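Local structure of dihydropteridine reductase (Caenorhabditis elegans, 1OOE) at residues 75-79 against 125-129; 116-122 against 163-168. The protein probably reduces quinonoid dihydrobiopterin to tetrahydrobiopterin with NADH or NADPH, as a homodimeric member of the short-chain dehydrogenase/reductase family. All coordinates share one frame; numbering follows the deposited sequence. Where two conformers were deposited one is given.

In the fold
Interaction 1 pairs two neighbouring parallel strands in the middle of the Rossmann-type sheet, its centre about 3 Å from that of the chain; interaction 2 joins the turns that lead into the amino-terminal ends of strands 123-128 and 169-175, with about 14 Å between the two centres. Leu119 bridges them: its CD1 lies 3.7 Å from Gly75 CA, while its CD2 faces Leu125 N on the next strand. Helix 93-118 carries the chain from strand 73-78 to interaction 2, whence it re-enters the sheet. The cofactor site is probably at the other end of the strands, where Val79 packs against what looks like the family's glycine-rich turn (Gly11, Gly13, Gly16).

Interaction 1: 75-79 against 125-129; sequences GVFCV and LQLTG
Strands 75-78 and 125-128 run parallel, 4° apart, and the backbone of Gln126 ties them twice: its N donates to Val76 O (2.9 Å) and its O accepts from Cys78 N (2.9 Å). On the face of Phe77 and Gln126 the two side chains cross at about a right angle, with ring and amide planes 25° apart. Gln126 OE1 sits 3.2 Å from Phe77 CB, buried and with no hydrogen-bond partner. The Gln126 side chain bends at chi2 and swings the amide along the strands, where NE2 gives a weak bond to Leu127 O (3.0 Å) and lies against Val79 CG1. Were this residue an alanine, a gap would be likely to open beside Phe77 and Val79, and Leu127 O would probably lose that weak bond. These are the fourth and fifth strands of a Rossmann-type fold, joined by a beta-alpha-beta crossover through helix 93-118. That helix covers the other face, its Ala111 touching Val76 and Cys78. There Leu125 brings CD1 against Val76 CB (3.8 Å), and Cys78 CB faces Leu127 CD2 (4.1 Å). Near the strand ends Thr128 takes over from the backbone ladder. With OG1 beside its own backbone N (chi1 -58°), the hydroxyl donates to an in-plane lone pair of Cys78 O (2.8 Å). A water accepts from Thr128 N and gives Cys78 O a weak second bond. Just beyond, Lys147, from the Tyr-x-x-x-Lys sequence that marks the family, donates to the carbonyls of Thr128 and Gly129.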
loop_
_atom_site.group_PDB
_atom_site.type_symbol
_atom_site.label_atom_id
_atom_site.label_comp_id
_atom_site.label_asym_id
_atom_site.label_seq_id
_atom_site.Cartn_x
_atom_site.Cartn_y
_atom_site.Cartn_z
ATOM N N GLY A 75 22.760 -9.575 -6.458
ATOM C CA GLY A 75 21.828 -8.944 -5.542
ATOM C C GLY A 75 21.290 -7.620 -6.046
ATOM O O GLY A 75 21.924 -6.937 -6.854
ATOM N N VAL A 76 20.089 -7.287 -5.584
ATOM C CA VAL A 76 19.420 -6.031 -5.912
ATOM C C VAL A 76 19.057 -5.475 -4.536
ATOM O O VAL A 76 18.314 -6.107 -3.789
ATOM C CB VAL A 76 18.129 -6.271 -6.741
ATOM C CG1 VAL A 76 17.391 -4.951 -6.963
ATOM C CG2 VAL A 76 18.485 -6.897 -8.087
ATOM N N PHE A 77 19.609 -4.316 -4.194
ATOM C CA PHE A 77 19.353 -3.709 -2.891
ATOM C C PHE A 77 18.624 -2.385 -3.068
ATOM O O PHE A 77 19.166 -1.452 -3.651
ATOM C CB PHE A 77 20.676 -3.472 -2.154
ATOM C CG PHE A 77 21.623 -4.648 -2.194
ATOM C CD1 PHE A 77 21.173 -5.942 -1.931
ATOM C CD2 PHE A 77 22.971 -4.453 -2.480
ATOM C CE1 PHE A 77 22.054 -7.023 -1.953
ATOM C CE2 PHE A 77 23.862 -5.527 -2.504
ATOM C CZ PHE A 77 23.404 -6.814 -2.240
ATOM N N CYS A 78 17.396 -2.307 -2.559
ATOM C CA CYS A 78 16.594 -1.094 -2.688
ATOM C C CYS A 78 16.458 -0.354 -1.362
ATOM O O CYS A 78 15.812 -0.844 -0.436
ATOM C CB CYS A 78 15.205 -1.443 -3.222
ATOM S SG CYS A 78 14.178 -0.005 -3.617
ATOM N N VAL A 79 17.064 0.828 -1.286
ATOM C CA VAL A 79 17.024 1.646 -0.076
ATOM C C VAL A 79 16.573 3.077 -0.374
ATOM O O VAL A 79 16.837 3.998 0.406
ATOM C CB VAL A 79 18.414 1.687 0.605
ATOM C CG1 VAL A 79 18.764 0.303 1.137
ATOM C CG2 VAL A 79 19.479 2.160 -0.389
ATOM N N LEU A 125 17.345 -10.322 -3.016
ATOM C CA LEU A 125 16.642 -9.068 -3.270
ATOM C C LEU A 125 16.372 -8.508 -1.875
ATOM O O LEU A 125 15.795 -9.196 -1.029
ATOM C CB LEU A 125 15.304 -9.282 -3.988
ATOM C CG LEU A 125 14.359 -8.064 -3.951
ATOM C CD1 LEU A 125 14.949 -6.912 -4.762
ATOM C CD2 LEU A 125 12.989 -8.452 -4.501
ATOM N N GLN A 126 16.819 -7.285 -1.621
ATOM C CA GLN A 126 16.584 -6.658 -0.323
ATOM C C GLN A 126 15.761 -5.394 -0.515
ATOM O O GLN A 126 16.036 -4.589 -1.405
ATOM C CB GLN A 126 17.916 -6.335 0.364
ATOM C CG GLN A 126 17.799 -5.433 1.591
ATOM C CD GLN A 126 17.996 -3.970 1.245
ATOM O OE1 GLN A 126 18.928 -3.622 0.516
ATOM N NE2 GLN A 126 17.130 -3.101 1.771
ATOM N N LEU A 127 14.732 -5.247 0.311
ATOM C CA LEU A 127 13.855 -4.084 0.255
ATOM C C LEU A 127 13.890 -3.395 1.611
ATOM O O LEU A 127 14.369 -3.957 2.599
ATOM C CB LEU A 127 12.414 -4.504 -0.061
ATOM C CG LEU A 127 12.168 -5.299 -1.348
ATOM C CD1 LEU A 127 10.694 -5.658 -1.435
ATOM C CD2 LEU A 127 12.604 -4.485 -2.568
ATOM N N THR A 128 13.370 -2.178 1.659
ATOM C CA THR A 128 13.356 -1.434 2.906
ATOM C C THR A 128 11.929 -1.178 3.361
ATOM O O THR A 128 11.155 -0.533 2.658
ATOM C CB THR A 128 14.101 -0.101 2.750
ATOM O OG1 THR A 128 15.453 -0.358 2.339
ATOM C CG2 THR A 128 14.126 0.653 4.075
ATOM N N GLY A 129 11.587 -1.700 4.535
ATOM C CA GLY A 129 10.250 -1.518 5.071
ATOM C C GLY A 129 10.246 -0.399 6.095
ATOM O O GLY A 129 10.934 0.601 5.918
HETATM O O HOH W 1 12.498 -0.962 -0.816
#

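Interaction 2: 116-122 against 163-168; sequences TTHLKPG and GLPDNS
Pro165, whose ring packs against Leu119, has its carbonyl O gripped by two donors of Ser168, OG at 2.6 Å and the backbone N at 3.2 Å. The Ser168 hydroxyl gets there by standing between its own N and carbonyl carbon (chi1 64°), and the paired bonds close the type II turn 165-168. The carbonyls of Asp166 and Asn167, in the middle of this turn, meet the corner at Pro121 and Gly122. Gly122 N gives a weak, bent bond to Asp166 O (2.9 Å), and Gly122 CA points a nearly straight C-H at Asn167 O from 3.2 Å. Positive phi at Gly122 would jam a side chain against the preceding carbonyl. Pro165 presses the CG corner of its ring against the carbonyls of Leu119 and Lys120, CG lying 3.4 Å from Leu119 O, while Leu119 CD2 leans on Ser168 CB. At the other end of the contact Thr116 brings its methyl CG2 against Gly163 O (3.3 Å) and Leu164 CD2 (3.8 Å). Its hydroxyl turns back to Lys113 O within the helix, and its side chain also packs on Ala88 of the second subunit. The contact is plain surface packing between two successive helix-to-strand connections, the returning turns of adjacent beta-alpha-beta units in a Rossmann-type fold.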
loop_
_atom_site.group_PDB
_atom_site.type_symbol
_atom_site.label_atom_id
_atom_site.label_comp_id
_atom_site.label_asym_id
_atom_site.label_seq_id
_atom_site.Cartn_x
_atom_site.Cartn_y
_atom_site.Cartn_z
ATOM N N THR A 116 13.321 -10.141 -10.993
ATOM C CA THR A 116 12.727 -11.243 -11.738
ATOM C C THR A 116 13.397 -11.370 -13.099
ATOM O O THR A 116 13.426 -12.448 -13.692
ATOM C CB THR A 116 11.207 -11.043 -11.937
ATOM O OG1 THR A 116 10.969 -9.841 -12.678
ATOM C CG2 THR A 116 10.504 -10.952 -10.593
ATOM N N THR A 117 13.963 -10.263 -13.568
ATOM C CA THR A 117 14.624 -10.219 -14.863
ATOM C C THR A 117 16.124 -10.514 -14.829
ATOM O O THR A 117 16.635 -11.293 -15.636
ATOM C CB THR A 117 14.473 -8.823 -15.525
ATOM O OG1 THR A 117 13.090 -8.443 -15.578
ATOM C CG2 THR A 117 15.043 -8.845 -16.932
ATOM N N HIS A 118 16.818 -9.900 -13.878
ATOM C CA HIS A 118 18.268 -10.009 -13.802
ATOM C C HIS A 118 18.939 -10.736 -12.641
ATOM O O HIS A 118 20.144 -10.965 -12.689
ATOM C CB HIS A 118 18.845 -8.596 -13.879
ATOM C CG HIS A 118 18.372 -7.819 -15.067
ATOM N ND1 HIS A 118 18.780 -8.106 -16.350
ATOM C CD2 HIS A 118 17.512 -6.777 -15.169
ATOM C CE1 HIS A 118 18.194 -7.276 -17.194
ATOM N NE2 HIS A 118 17.419 -6.458 -16.503
ATOM N N LEU A 119 18.191 -11.093 -11.606
ATOM C CA LEU A 119 18.795 -11.764 -10.457
ATOM C C LEU A 119 19.130 -13.232 -10.728
ATOM O O LEU A 119 18.301 -13.981 -11.244
ATOM C CB LEU A 119 17.865 -11.661 -9.245
ATOM C CG LEU A 119 18.400 -12.088 -7.874
ATOM C CD1 LEU A 119 19.515 -11.147 -7.404
ATOM C CD2 LEU A 119 17.250 -12.068 -6.874
ATOM N N LYS A 120 20.350 -13.634 -10.383
ATOM C CA LYS A 120 20.785 -15.017 -10.581
ATOM C C LYS A 120 20.006 -15.948 -9.661
ATOM O O LYS A 120 19.523 -15.535 -8.601
ATOM C CB LYS A 120 22.276 -15.165 -10.259
ATOM C CG LYS A 120 22.573 -14.916 -8.771
ATOM C CD LYS A 120 23.854 -15.587 -8.294
ATOM C CE LYS A 120 24.193 -15.196 -6.863
ATOM N NZ LYS A 120 25.490 -15.781 -6.427
ATOM N N PRO A 121 19.847 -17.220 -10.061
ATOM C CA PRO A 121 19.116 -18.131 -9.181
ATOM C C PRO A 121 19.904 -18.184 -7.875
ATOM O O PRO A 121 21.136 -18.219 -7.891
ATOM C CB PRO A 121 19.161 -19.449 -9.948
ATOM C CG PRO A 121 19.087 -18.982 -11.371
ATOM C CD PRO A 121 20.082 -17.839 -11.379
ATOM N N GLY A 122 19.198 -18.161 -6.751
ATOM C CA GLY A 122 19.870 -18.188 -5.464
ATOM C C GLY A 122 20.338 -16.814 -5.006
ATOM O O GLY A 122 20.946 -16.688 -3.946
ATOM N N GLY A 163 7.610 -14.941 -9.416
ATOM C CA GLY A 163 8.384 -14.428 -10.528
ATOM C C GLY A 163 9.869 -14.374 -10.214
ATOM O O GLY A 163 10.695 -14.254 -11.120
ATOM N N LEU A 164 10.217 -14.448 -8.933
ATOM C CA LEU A 164 11.626 -14.423 -8.548
ATOM C C LEU A 164 12.261 -15.746 -8.954
ATOM O O LEU A 164 11.587 -16.773 -9.014
ATOM C CB LEU A 164 11.780 -14.205 -7.039
ATOM C CG LEU A 164 11.405 -12.806 -6.536
ATOM C CD1 LEU A 164 11.717 -12.699 -5.052
ATOM C CD2 LEU A 164 12.174 -11.747 -7.322
ATOM N N PRO A 165 13.569 -15.739 -9.242
ATOM C CA PRO A 165 14.248 -16.974 -9.646
ATOM C C PRO A 165 14.331 -18.034 -8.554
ATOM O O PRO A 165 14.216 -17.736 -7.365
ATOM C CB PRO A 165 15.621 -16.478 -10.098
ATOM C CG PRO A 165 15.858 -15.296 -9.224
ATOM C CD PRO A 165 14.510 -14.604 -9.219
ATOM N N ASP A 166 14.529 -19.279 -8.973
ATOM C CA ASP A 166 14.621 -20.393 -8.039
ATOM C C ASP A 166 15.715 -20.216 -7.000
ATOM O O ASP A 166 16.802 -19.712 -7.298
ATOM C CB ASP A 166 14.875 -21.702 -8.791
ATOM C CG ASP A 166 13.738 -22.076 -9.715
ATOM O OD1 ASP A 166 12.573 -22.043 -9.267
ATOM O OD2 ASP A 166 14.013 -22.413 -10.888
ATOM N N ASN A 167 15.413 -20.635 -5.775
ATOM C CA ASN A 167 16.364 -20.583 -4.675
ATOM C C ASN A 167 16.744 -19.181 -4.207
ATOM O O ASN A 167 17.613 -19.033 -3.348
ATOM C CB ASN A 167 17.627 -21.357 -5.063
ATOM C CG ASN A 167 17.340 -22.816 -5.389
ATOM O OD1 ASN A 167 18.042 -23.433 -6.191
ATOM N ND2 ASN A 167 16.314 -23.372 -4.758
ATOM N N SER A 168 16.105 -18.155 -4.760
ATOM C CA SER A 168 16.416 -16.787 -4.346
ATOM C C SER A 168 15.643 -16.430 -3.083
ATOM O O SER A 168 14.711 -17.133 -2.689
ATOM C CB SER A 168 16.067 -15.789 -5.455
ATOM O OG SER A 168 14.674 -15.770 -5.715
#